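PDB 4KPP: putative uncharacterized protein from Archaeoglobus fulgidus, which probably exchanges protons for calcium ions across the cell membrane, as a membrane transporter of the sodium/calcium exchanger family. Local coordinates for residues Gly159-Phe164 / Leu307-Arg312; Ala80-Phe85 / Thr101-Gly106; Val317-Ala322 / Tyr361-Ile366; Leu167-Leu172 / Leu288-Ile293. One frame throughout, in Å; residues are numbered along the deposited sequence.

Contact 1. Residues Gly159-Phe164 / Leu307-Arg312; sequences GHISPF and LPLDAR
His160 and Ile161 pair antiparallel with Pro308 and Leu307, in a two-stranded patch with CA atoms 4.4 Å apart at His160 and Pro308. Ile161 and Leu307 form the hydrogen-bonded pair. Ile161 N gives to Leu307 O at 2.9 Å, and Leu307 N returns a bond to Ile161 O at 3.0 Å. A third bond runs from Leu309 N to Gly159 O at 2.8 Å. Gly159 follows the end of a helix with positive phi (84°), where a side chain would press on the preceding carbonyl. The side chains of Ile161 and Leu307 share one face of the pair. With CG1 anti to the carbonyl carbon (chi1 -47°) and the chain extended beyond it, Ile161 CD1 comes to 4.3 Å from Leu307 CD2. Ile161 CG1 also meets Leu309 CD2 at 4.1 Å, the two side chains crossing at a slant. On the other face His160 CB lies 3.4 Å from Leu307 O, while the ring leads away. Each strand is followed, after one or two residues, by a helix. Ser162 and Asp310 are the N-caps of helices 163-182 and 311-331. This is a minimal antiparallel two-stranded sheet, joining the linkers that precede two helices of the exchanger.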
loop_
_atom_site.group_PDB
_atom_site.type_symbol
_atom_site.label_atom_id
_atom_site.label_comp_id
_atom_site.label_asym_id
_atom_site.label_seq_id
_atom_site.Cartn_x
_atom_site.Cartn_y
_atom_site.Cartn_z
ATOM N N GLY A 159 -14.506 -19.251 -0.533
ATOM C CA GLY A 159 -15.090 -18.566 0.606
ATOM C C GLY A 159 -14.143 -18.421 1.785
ATOM O O GLY A 159 -14.579 -18.215 2.916
ATOM N N HIS A 160 -12.842 -18.528 1.523
ATOM C CA HIS A 160 -11.835 -18.354 2.566
ATOM C C HIS A 160 -10.451 -18.142 1.969
ATOM O O HIS A 160 -10.262 -18.240 0.758
ATOM C CB HIS A 160 -11.805 -19.557 3.520
ATOM C CG HIS A 160 -11.380 -20.837 2.867
ATOM N ND1 HIS A 160 -12.280 -21.801 2.467
ATOM C CD2 HIS A 160 -10.154 -21.309 2.541
ATOM C CE1 HIS A 160 -11.626 -22.811 1.922
ATOM N NE2 HIS A 160 -10.334 -22.538 1.954
ATOM N N ILE A 161 -9.489 -17.850 2.838
ATOM C CA ILE A 161 -8.095 -17.690 2.441
ATOM C C ILE A 161 -7.237 -18.623 3.295
ATOM O O ILE A 161 -6.996 -18.358 4.470
ATOM C CB ILE A 161 -7.620 -16.233 2.625
ATOM C CG1 ILE A 161 -8.649 -15.256 2.046
ATOM C CG2 ILE A 161 -6.244 -16.027 1.988
ATOM C CD1 ILE A 161 -8.251 -13.790 2.159
ATOM N N SER A 162 -6.785 -19.719 2.700
ATOM C CA SER A 162 -6.093 -20.777 3.435
ATOM C C SER A 162 -4.628 -20.438 3.730
ATOM O O SER A 162 -4.066 -19.523 3.126
ATOM C CB SER A 162 -6.172 -22.087 2.646
ATOM O OG SER A 162 -5.392 -22.004 1.467
ATOM N N PRO A 163 -4.012 -21.170 4.676
ATOM C CA PRO A 163 -2.569 -21.062 4.918
ATOM C C PRO A 163 -1.749 -21.277 3.647
ATOM O O PRO A 163 -0.670 -20.700 3.506
ATOM C CB PRO A 163 -2.303 -22.199 5.908
ATOM C CG PRO A 163 -3.570 -22.313 6.678
ATOM C CD PRO A 163 -4.679 -21.988 5.708
ATOM N N PHE A 164 -2.261 -22.102 2.736
ATOM C CA PHE A 164 -1.594 -22.343 1.464
ATOM C C PHE A 164 -1.710 -21.132 0.544
ATOM O O PHE A 164 -0.762 -20.795 -0.166
ATOM C CB PHE A 164 -2.161 -23.585 0.769
ATOM C CG PHE A 164 -1.510 -23.884 -0.554
ATOM C CD1 PHE A 164 -0.297 -24.553 -0.609
ATOM C CD2 PHE A 164 -2.105 -23.484 -1.741
ATOM C CE1 PHE A 164 0.309 -24.822 -1.821
ATOM C CE2 PHE A 164 -1.504 -23.749 -2.957
ATOM C CZ PHE A 164 -0.296 -24.420 -3.000
ATOM N N LEU A 307 -8.629 -18.156 6.952
ATOM C CA LEU A 307 -9.349 -16.921 7.231
ATOM C C LEU A 307 -10.675 -16.934 6.481
ATOM O O LEU A 307 -10.693 -16.873 5.252
ATOM C CB LEU A 307 -8.512 -15.711 6.821
ATOM C CG LEU A 307 -9.146 -14.327 6.964
ATOM C CD1 LEU A 307 -9.491 -14.036 8.416
ATOM C CD2 LEU A 307 -8.214 -13.260 6.414
ATOM N N PRO A 308 -11.792 -17.021 7.223
ATOM C CA PRO A 308 -13.113 -17.137 6.599
ATOM C C PRO A 308 -13.463 -15.890 5.796
ATOM O O PRO A 308 -12.992 -14.794 6.101
ATOM C CB PRO A 308 -14.064 -17.284 7.797
ATOM C CG PRO A 308 -13.190 -17.672 8.952
ATOM C CD PRO A 308 -11.875 -17.005 8.692
ATOM N N LEU A 309 -14.282 -16.074 4.770
ATOM C CA LEU A 309 -14.712 -14.985 3.916
ATOM C C LEU A 309 -16.218 -15.115 3.752
ATOM O O LEU A 309 -16.693 -16.015 3.058
ATOM C CB LEU A 309 -14.021 -15.096 2.557
ATOM C CG LEU A 309 -13.306 -13.905 1.916
ATOM C CD1 LEU A 309 -12.416 -13.162 2.906
ATOM C CD2 LEU A 309 -12.484 -14.396 0.722
ATOM N N ASP A 310 -16.972 -14.234 4.403
ATOM C CA ASP A 310 -18.427 -14.280 4.306
ATOM C C ASP A 310 -18.897 -13.732 2.957
ATOM O O ASP A 310 -18.075 -13.402 2.099
ATOM C CB ASP A 310 -19.088 -13.542 5.482
ATOM C CG ASP A 310 -18.901 -12.028 5.424
ATOM O OD1 ASP A 310 -18.026 -11.547 4.682
ATOM O OD2 ASP A 310 -19.633 -11.311 6.140
ATOM N N ALA A 311 -20.210 -13.642 2.773
ATOM C CA ALA A 311 -20.772 -13.137 1.523
ATOM C C ALA A 311 -20.241 -11.744 1.191
ATOM O O ALA A 311 -19.761 -11.503 0.083
ATOM C CB ALA A 311 -22.298 -13.131 1.585
ATOM N N ARG A 312 -20.318 -10.839 2.163
ATOM C CA ARG A 312 -19.849 -9.465 1.993
ATOM C C ARG A 312 -18.370 -9.383 1.598
ATOM O O ARG A 312 -18.026 -8.774 0.583
ATOM C CB ARG A 312 -20.108 -8.646 3.266
ATOM C CG ARG A 312 -19.496 -7.248 3.257
ATOM C CD ARG A 312 -20.110 -6.373 2.174
ATOM N NE ARG A 312 -19.465 -5.063 2.079
ATOM C CZ ARG A 312 -19.811 -4.001 2.801
ATOM N NH1 ARG A 312 -20.797 -4.087 3.684
ATOM N NH2 ARG A 312 -19.169 -2.851 2.643
#

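Contact 2. Residues Ala80-Phe85 / Thr101-Gly106; sequences AVDGYF and TANMTG
Asp82 and Asn103 meet where helices 76-91 and 96-127 pack, and their side chains slide past each other in opposite directions. Asn103 OD1 lies 3.3 Å from Asp82 CB, and the carboxylate and amide planes are 63° apart. No hydrogen bond links the two segments. The Asp82 carboxylate instead passes the amide and rests on Met104, with OD2 3.2 Å from Met104 CB. Asp82 CG is anti to the backbone N (chi1 -157°), which carries the carboxylate across to the other helix. On the other flank Phe85 turns the edge of its ring to the Asn103 amide. Phe85 CE2 is 3.7 Å from Asn103 ND2, with the ring and amide planes steeply inclined to each other. Val81 CG1 approaches the same nitrogen at 4.1 Å.

The two helices form an antiparallel helical hairpin within the exchanger family region. Their short segments run at 158° to each other, with axes 9.3 Å apart. All five touching residues are buried. If Asp82 were an alanine, the missing carboxylate would probably leave Met104 CB without the oxygen packed on it and make the fit beside the Asn103 amide less snug.

Further out, Asn103 ND2 donates to Val246 O, a bond that fixes the turn of the amide, and Ala250 and Pro251 of helix 242-267 also touch Asn103. Leu289 and Ile293 of helix 288-299 lie against Asp82. Glu78, one turn before Asp82, brings its OE1 close to Asp82 OD2.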
loop_
_atom_site.group_PDB
_atom_site.type_symbol
_atom_site.label_atom_id
_atom_site.label_comp_id
_atom_site.label_asym_id
_atom_site.label_seq_id
_atom_site.Cartn_x
_atom_site.Cartn_y
_atom_site.Cartn_z
ATOM N N ALA A 80 0.626 -2.712 9.656
ATOM C CA ALA A 80 0.477 -2.716 11.107
ATOM C C ALA A 80 -0.985 -2.616 11.530
ATOM O O ALA A 80 -1.418 -3.314 12.444
ATOM C CB ALA A 80 1.292 -1.596 11.725
ATOM N N VAL A 81 -1.738 -1.747 10.861
ATOM C CA VAL A 81 -3.162 -1.594 11.144
ATOM C C VAL A 81 -3.950 -2.831 10.717
ATOM O O VAL A 81 -4.765 -3.352 11.482
ATOM C CB VAL A 81 -3.752 -0.339 10.460
ATOM C CG1 VAL A 81 -5.274 -0.326 10.576
ATOM C CG2 VAL A 81 -3.155 0.928 11.060
ATOM N N ASP A 82 -3.705 -3.306 9.500
ATOM C CA ASP A 82 -4.394 -4.495 9.015
ATOM C C ASP A 82 -3.941 -5.716 9.804
ATOM O O ASP A 82 -4.725 -6.632 10.056
ATOM C CB ASP A 82 -4.129 -4.706 7.526
ATOM C CG ASP A 82 -5.198 -5.549 6.861
ATOM O OD1 ASP A 82 -6.115 -6.026 7.568
ATOM O OD2 ASP A 82 -5.119 -5.741 5.629
ATOM N N GLY A 83 -2.670 -5.717 10.194
ATOM C CA GLY A 83 -2.121 -6.775 11.018
ATOM C C GLY A 83 -2.788 -6.833 12.379
ATOM O O GLY A 83 -3.012 -7.918 12.917
ATOM N N TYR A 84 -3.103 -5.667 12.937
ATOM C CA TYR A 84 -3.794 -5.608 14.220
ATOM C C TYR A 84 -5.171 -6.248 14.125
ATOM O O TYR A 84 -5.572 -7.007 15.001
ATOM C CB TYR A 84 -3.926 -4.163 14.720
ATOM C CG TYR A 84 -4.856 -4.034 15.910
ATOM C CD1 TYR A 84 -4.425 -4.356 17.190
ATOM C CD2 TYR A 84 -6.169 -3.604 15.752
ATOM C CE1 TYR A 84 -5.270 -4.251 18.279
ATOM C CE2 TYR A 84 -7.022 -3.498 16.835
ATOM C CZ TYR A 84 -6.566 -3.821 18.095
ATOM O OH TYR A 84 -7.409 -3.718 19.175
ATOM N N PHE A 85 -5.895 -5.918 13.061
ATOM C CA PHE A 85 -7.212 -6.495 12.805
ATOM C C PHE A 85 -7.138 -8.013 12.658
ATOM O O PHE A 85 -7.997 -8.735 13.158
ATOM C CB PHE A 85 -7.814 -5.898 11.532
ATOM C CG PHE A 85 -8.274 -4.480 11.684
ATOM C CD1 PHE A 85 -8.849 -4.052 12.864
ATOM C CD2 PHE A 85 -8.135 -3.578 10.642
ATOM C CE1 PHE A 85 -9.279 -2.756 13.008
ATOM C CE2 PHE A 85 -8.563 -2.273 10.780
ATOM C CZ PHE A 85 -9.135 -1.862 11.964
ATOM N N THR A 101 -10.205 -8.315 6.256
ATOM C CA THR A 101 -10.334 -8.368 4.805
ATOM C C THR A 101 -10.859 -7.050 4.241
ATOM O O THR A 101 -10.420 -6.601 3.183
ATOM C CB THR A 101 -11.230 -9.530 4.356
ATOM O OG1 THR A 101 -10.760 -10.746 4.950
ATOM C CG2 THR A 101 -11.195 -9.662 2.841
ATOM N N ALA A 102 -11.789 -6.429 4.961
ATOM C CA ALA A 102 -12.335 -5.135 4.559
ATOM C C ALA A 102 -11.254 -4.058 4.509
ATOM O O ALA A 102 -11.235 -3.234 3.599
ATOM C CB ALA A 102 -13.466 -4.716 5.493
ATOM N N ASN A 103 -10.358 -4.066 5.492
ATOM C CA ASN A 103 -9.268 -3.094 5.540
ATOM C C ASN A 103 -8.269 -3.309 4.406
ATOM O O ASN A 103 -7.758 -2.355 3.817
ATOM C CB ASN A 103 -8.558 -3.149 6.895
ATOM C CG ASN A 103 -7.463 -2.108 7.024
ATOM O OD1 ASN A 103 -6.291 -2.387 6.770
ATOM N ND2 ASN A 103 -7.842 -0.897 7.422
ATOM N N MET A 104 -8.004 -4.574 4.105
ATOM C CA MET A 104 -7.078 -4.943 3.044
ATOM C C MET A 104 -7.613 -4.540 1.671
ATOM O O MET A 104 -6.884 -3.994 0.840
ATOM C CB MET A 104 -6.834 -6.450 3.082
ATOM C CG MET A 104 -5.699 -6.928 2.204
ATOM S SD MET A 104 -6.254 -8.192 1.048
ATOM C CE MET A 104 -7.004 -7.183 -0.200
ATOM N N THR A 105 -8.886 -4.830 1.429
ATOM C CA THR A 105 -9.515 -4.501 0.157
ATOM C C THR A 105 -9.666 -2.991 0.017
ATOM O O THR A 105 -9.513 -2.434 -1.075
ATOM C CB THR A 105 -10.889 -5.183 0.007
ATOM O OG1 THR A 105 -11.698 -4.887 1.152
ATOM C CG2 THR A 105 -10.726 -6.696 -0.117
ATOM N N GLY A 106 -9.959 -2.330 1.132
ATOM C CA GLY A 106 -10.042 -0.883 1.152
ATOM C C GLY A 106 -8.721 -0.254 0.758
ATOM O O GLY A 106 -8.679 0.657 -0.073
#

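Contact 3. Residues Val317-Ala322 / Tyr361-Ile366; sequences VLLTAA and YIISAI
Segments 317-322 and 361-366 run nearly parallel, 26° apart, with their axes 8.7 Å from each other. They belong to helices 311-331 and 357-377, and the contact is a parallel helix-helix packing in the membrane bundle. The CA atoms of Leu319 and Ser364 come within 5.0 Å. The small Ser364 sits at this close approach. Its OG lies anti to the carbonyl carbon (chi1 -66°), and from there it reaches 3.4 Å from Leu319 CA and 3.7 Å from Leu319 CG. These are packing contacts. The hydroxyl is hydrogen-bonded to Arg360 O, within its own helix. Leu318 closes one side. Its CD2 meets Tyr361 CE1 at 4.1 Å, and the two side chains cross at about a right angle. Tyr361 lies on the surface of the protein. On the inner side Leu319 CD2 reaches Ile363 CG2 at 4.2 Å, the two side chains slanting across each other. Helix 338-353 adds Gln351, which touches Leu319. One turn further along helix 311-331, Ala322 points its methyl at the other helix, where CB lies 3.7 Å from Ser364 O and 3.9 Å from Ser364 CA.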
loop_
_atom_site.group_PDB
_atom_site.type_symbol
_atom_site.label_atom_id
_atom_site.label_comp_id
_atom_site.label_asym_id
_atom_site.label_seq_id
_atom_site.Cartn_x
_atom_site.Cartn_y
_atom_site.Cartn_z
ATOM N N VAL A 317 -13.503 -8.850 -2.123
ATOM C CA VAL A 317 -12.298 -9.405 -2.731
ATOM C C VAL A 317 -12.471 -9.518 -4.240
ATOM O O VAL A 317 -11.567 -9.174 -5.003
ATOM C CB VAL A 317 -11.949 -10.784 -2.132
ATOM C CG1 VAL A 317 -10.864 -11.478 -2.947
ATOM C CG2 VAL A 317 -11.520 -10.634 -0.682
ATOM N N LEU A 318 -13.643 -9.989 -4.662
ATOM C CA LEU A 318 -13.980 -10.096 -6.078
ATOM C C LEU A 318 -13.927 -8.726 -6.754
ATOM O O LEU A 318 -13.370 -8.578 -7.843
ATOM C CB LEU A 318 -15.368 -10.722 -6.244
ATOM C CG LEU A 318 -16.007 -10.697 -7.635
ATOM C CD1 LEU A 318 -15.140 -11.434 -8.644
ATOM C CD2 LEU A 318 -17.410 -11.289 -7.587
ATOM N N LEU A 319 -14.502 -7.727 -6.089
ATOM C CA LEU A 319 -14.511 -6.357 -6.590
ATOM C C LEU A 319 -13.081 -5.849 -6.713
ATOM O O LEU A 319 -12.725 -5.202 -7.699
ATOM C CB LEU A 319 -15.299 -5.454 -5.636
ATOM C CG LEU A 319 -16.105 -4.256 -6.158
ATOM C CD1 LEU A 319 -16.590 -3.412 -4.988
ATOM C CD2 LEU A 319 -15.327 -3.399 -7.144
ATOM N N THR A 320 -12.268 -6.146 -5.702
ATOM C CA THR A 320 -10.880 -5.698 -5.670
ATOM C C THR A 320 -10.066 -6.376 -6.762
ATOM O O THR A 320 -9.237 -5.743 -7.414
ATOM C CB THR A 320 -10.228 -5.985 -4.307
ATOM O OG1 THR A 320 -11.068 -5.485 -3.258
ATOM C CG2 THR A 320 -8.867 -5.317 -4.220
ATOM N N ALA A 321 -10.310 -7.668 -6.958
ATOM C CA ALA A 321 -9.641 -8.422 -8.008
ATOM C C ALA A 321 -10.050 -7.889 -9.378
ATOM O O ALA A 321 -9.227 -7.788 -10.289
ATOM C CB ALA A 321 -9.975 -9.892 -7.892
ATOM N N ALA A 322 -11.329 -7.544 -9.509
ATOM C CA ALA A 322 -11.861 -6.998 -10.749
ATOM C C ALA A 322 -11.211 -5.661 -11.083
ATOM O O ALA A 322 -10.796 -5.435 -12.221
ATOM C CB ALA A 322 -13.375 -6.850 -10.663
ATOM N N TYR A 361 -21.555 -6.078 -7.642
ATOM C CA TYR A 361 -21.539 -7.002 -8.773
ATOM C C TYR A 361 -21.517 -6.278 -10.116
ATOM O O TYR A 361 -20.839 -6.711 -11.050
ATOM C CB TYR A 361 -22.719 -7.973 -8.705
ATOM C CG TYR A 361 -22.480 -9.157 -7.794
ATOM C CD1 TYR A 361 -21.743 -10.253 -8.225
ATOM C CD2 TYR A 361 -22.993 -9.180 -6.503
ATOM C CE1 TYR A 361 -21.523 -11.340 -7.396
ATOM C CE2 TYR A 361 -22.778 -10.263 -5.666
ATOM C CZ TYR A 361 -22.043 -11.339 -6.119
ATOM O OH TYR A 361 -21.825 -12.416 -5.290
ATOM N N ILE A 362 -22.252 -5.173 -10.208
ATOM C CA ILE A 362 -22.292 -4.386 -11.434
ATOM C C ILE A 362 -20.915 -3.820 -11.770
ATOM O O ILE A 362 -20.432 -3.973 -12.892
ATOM C CB ILE A 362 -23.328 -3.242 -11.348
ATOM C CG1 ILE A 362 -24.749 -3.801 -11.442
ATOM C CG2 ILE A 362 -23.100 -2.226 -12.458
ATOM C CD1 ILE A 362 -25.830 -2.758 -11.238
ATOM N N ILE A 363 -20.288 -3.174 -10.791
ATOM C CA ILE A 363 -18.965 -2.589 -10.983
ATOM C C ILE A 363 -17.912 -3.669 -11.232
ATOM O O ILE A 363 -16.996 -3.476 -12.030
ATOM C CB ILE A 363 -18.551 -1.701 -9.788
ATOM C CG1 ILE A 363 -19.601 -0.618 -9.540
ATOM C CG2 ILE A 363 -17.201 -1.053 -10.040
ATOM C CD1 ILE A 363 -19.788 0.325 -10.703
ATOM N N SER A 364 -18.051 -4.808 -10.555
ATOM C CA SER A 364 -17.178 -5.952 -10.810
ATOM C C SER A 364 -17.271 -6.378 -12.270
ATOM O O SER A 364 -16.251 -6.559 -12.936
ATOM C CB SER A 364 -17.535 -7.139 -9.910
ATOM O OG SER A 364 -17.280 -6.859 -8.547
ATOM N N ALA A 365 -18.499 -6.533 -12.758
ATOM C CA ALA A 365 -18.741 -6.917 -14.146
ATOM C C ALA A 365 -18.149 -5.904 -15.122
ATOM O O ALA A 365 -17.543 -6.277 -16.125
ATOM C CB ALA A 365 -20.233 -7.091 -14.400
ATOM N N ILE A 366 -18.320 -4.621 -14.818
ATOM C CA ILE A 366 -17.814 -3.558 -15.681
ATOM C C ILE A 366 -16.284 -3.560 -15.762
ATOM O O ILE A 366 -15.717 -3.458 -16.850
ATOM C CB ILE A 366 -18.342 -2.171 -15.240
ATOM C CG1 ILE A 366 -19.863 -2.113 -15.410
ATOM C CG2 ILE A 366 -17.683 -1.061 -16.043
ATOM C CD1 ILE A 366 -20.474 -0.764 -15.102
#

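Contact 4. Residues Leu167-Leu172 / Leu288-Ile293; sequences LVFVSL and LLIGTI
Phe169 lays one face of its ring against Ile290. Ile290 CD1 sits over that face, 4.0 Å from the ring centroid and 18° off the normal, a CH-pi contact displaced toward the rim. The other branch of the same side chain, CG2, meets Phe169 CE2 at 3.8 Å. Ile290 holds CG1 anti to its carbonyl carbon (chi1 -46°) and is extended beyond it, which puts CD1 above the ring while CG2 covers the CE2 side. With a leucine at Phe169, the flat face under Ile290 CD1 would probably be lost and Ile290 CG2 left facing a gap. Beside the ring, Val170 CG2 lies 4.1 Å from the bare CA of Gly291. A side chain on Gly291 would run into that methyl. Val170 CG2 also meets Leu288 CD1 at 4.3 Å. The segments run at 144° to each other, their axes 7.5 Å apart. Tyr151 of helix 138-152 meets the Phe169 ring edge-to-face. Helix 288-299 is also packed by helices 76-91 and 96-127, with Met104 touching Ile290 and Leu289.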
loop_
_atom_site.group_PDB
_atom_site.type_symbol
_atom_site.label_atom_id
_atom_site.label_comp_id
_atom_site.label_asym_id
_atom_site.label_seq_id
_atom_site.Cartn_x
_atom_site.Cartn_y
_atom_site.Cartn_z
ATOM N N LEU A 167 0.776 -18.766 1.587
ATOM C CA LEU A 167 2.067 -19.256 1.115
ATOM C C LEU A 167 2.304 -18.842 -0.336
ATOM O O LEU A 167 3.407 -18.438 -0.703
ATOM C CB LEU A 167 2.135 -20.780 1.244
ATOM C CG LEU A 167 3.450 -21.409 1.718
ATOM C CD1 LEU A 167 3.320 -22.925 1.782
ATOM C CD2 LEU A 167 4.619 -21.010 0.831
ATOM N N VAL A 168 1.261 -18.943 -1.156
ATOM C CA VAL A 168 1.344 -18.552 -2.559
ATOM C C VAL A 168 1.602 -17.055 -2.707
ATOM O O VAL A 168 2.542 -16.645 -3.390
ATOM C CB VAL A 168 0.061 -18.929 -3.330
ATOM C CG1 VAL A 168 0.135 -18.429 -4.764
ATOM C CG2 VAL A 168 -0.149 -20.432 -3.299
ATOM N N PHE A 169 0.767 -16.247 -2.057
ATOM C CA PHE A 169 0.896 -14.791 -2.107
ATOM C C PHE A 169 2.258 -14.305 -1.623
ATOM O O PHE A 169 2.855 -13.414 -2.223
ATOM C CB PHE A 169 -0.217 -14.119 -1.302
ATOM C CG PHE A 169 -1.554 -14.152 -1.979
ATOM C CD1 PHE A 169 -1.747 -13.498 -3.186
ATOM C CD2 PHE A 169 -2.624 -14.826 -1.408
ATOM C CE1 PHE A 169 -2.981 -13.522 -3.816
ATOM C CE2 PHE A 169 -3.858 -14.854 -2.032
ATOM C CZ PHE A 169 -4.036 -14.201 -3.237
ATOM N N VAL A 170 2.749 -14.895 -0.539
ATOM C CA VAL A 170 4.068 -14.549 -0.025
ATOM C C VAL A 170 5.161 -15.004 -0.996
ATOM O O VAL A 170 6.153 -14.303 -1.200
ATOM C CB VAL A 170 4.304 -15.142 1.388
ATOM C CG1 VAL A 170 5.761 -14.995 1.807
ATOM C CG2 VAL A 170 3.391 -14.471 2.402
ATOM N N SER A 171 4.965 -16.173 -1.603
ATOM C CA SER A 171 5.911 -16.691 -2.588
ATOM C C SER A 171 6.013 -15.770 -3.798
ATOM O O SER A 171 7.111 -15.476 -4.275
ATOM C CB SER A 171 5.515 -18.099 -3.042
ATOM O OG SER A 171 5.611 -19.024 -1.974
ATOM N N LEU A 172 4.862 -15.322 -4.291
ATOM C CA LEU A 172 4.825 -14.407 -5.426
ATOM C C LEU A 172 5.625 -13.147 -5.135
ATOM O O LEU A 172 6.421 -12.703 -5.964
ATOM C CB LEU A 172 3.383 -14.046 -5.789
ATOM C CG LEU A 172 2.577 -15.109 -6.544
ATOM C CD1 LEU A 172 1.124 -14.683 -6.683
ATOM C CD2 LEU A 172 3.191 -15.381 -7.910
ATOM N N LEU A 288 1.896 -9.705 -0.516
ATOM C CA LEU A 288 2.408 -9.867 0.845
ATOM C C LEU A 288 1.362 -9.557 1.918
ATOM O O LEU A 288 1.287 -10.247 2.938
ATOM C CB LEU A 288 3.652 -8.997 1.060
ATOM C CG LEU A 288 4.327 -9.124 2.430
ATOM C CD1 LEU A 288 4.977 -10.495 2.603
ATOM C CD2 LEU A 288 5.342 -8.012 2.648
ATOM N N LEU A 289 0.559 -8.522 1.683
ATOM C CA LEU A 289 -0.453 -8.100 2.642
ATOM C C LEU A 289 -1.490 -9.195 2.874
ATOM O O LEU A 289 -1.859 -9.477 4.014
ATOM C CB LEU A 289 -1.152 -6.829 2.158
ATOM C CG LEU A 289 -1.483 -5.751 3.198
ATOM C CD1 LEU A 289 -2.706 -4.945 2.773
ATOM C CD2 LEU A 289 -1.672 -6.321 4.599
ATOM N N ILE A 290 -1.964 -9.800 1.790
ATOM C CA ILE A 290 -2.963 -10.855 1.893
ATOM C C ILE A 290 -2.403 -12.042 2.669
ATOM O O ILE A 290 -3.062 -12.579 3.556
ATOM C CB ILE A 290 -3.440 -11.329 0.510
ATOM C CG1 ILE A 290 -3.746 -10.130 -0.389
ATOM C CG2 ILE A 290 -4.657 -12.239 0.653
ATOM C CD1 ILE A 290 -4.236 -10.503 -1.773
ATOM N N GLY A 291 -1.181 -12.439 2.331
ATOM C CA GLY A 291 -0.510 -13.508 3.042
ATOM C C GLY A 291 -0.327 -13.184 4.512
ATOM O O GLY A 291 -0.512 -14.044 5.373
ATOM N N THR A 292 0.025 -11.934 4.797
ATOM C CA THR A 292 0.285 -11.499 6.164
ATOM C C THR A 292 -0.942 -11.623 7.067
ATOM O O THR A 292 -0.850 -12.156 8.171
ATOM C CB THR A 292 0.815 -10.054 6.210
ATOM O OG1 THR A 292 2.057 -9.978 5.500
ATOM C CG2 THR A 292 1.037 -9.614 7.647
ATOM N N ILE A 293 -2.093 -11.144 6.604
ATOM C CA ILE A 293 -3.295 -11.209 7.429
ATOM C C ILE A 293 -3.778 -12.648 7.635
ATOM O O ILE A 293 -4.283 -12.989 8.705
ATOM C CB ILE A 293 -4.443 -10.311 6.902
ATOM C CG1 ILE A 293 -4.926 -10.777 5.528
ATOM C CG2 ILE A 293 -4.011 -8.845 6.868
ATOM C CD1 ILE A 293 -6.171 -10.065 5.051
#

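In the fold
Along the chain contact 2 closes first, within the first family region. Contact 4 falls within the span that contact 1 closes, and contact 3 comes last. Contacts 1 and 4 share helix 163-182, and helix 288-299 leads on to strand 307-308. The centres of contacts 1, 2 and 4 are each about 14 Å apart, and all three pairs touch. Met104 and Asp82 of contact 2 pack on helix 288-299, while Thr101 reaches Leu307 and Leu309. Thr101 and Thr105 also touch Val317 and Thr320 of contact 3. Contacts 3 and 4, about 21 Å apart between centres, do not touch. Contacts 1 and 4 tie the two family regions together; contact 3 joins helix 311-331, shared with contact 1, to helix 357-377.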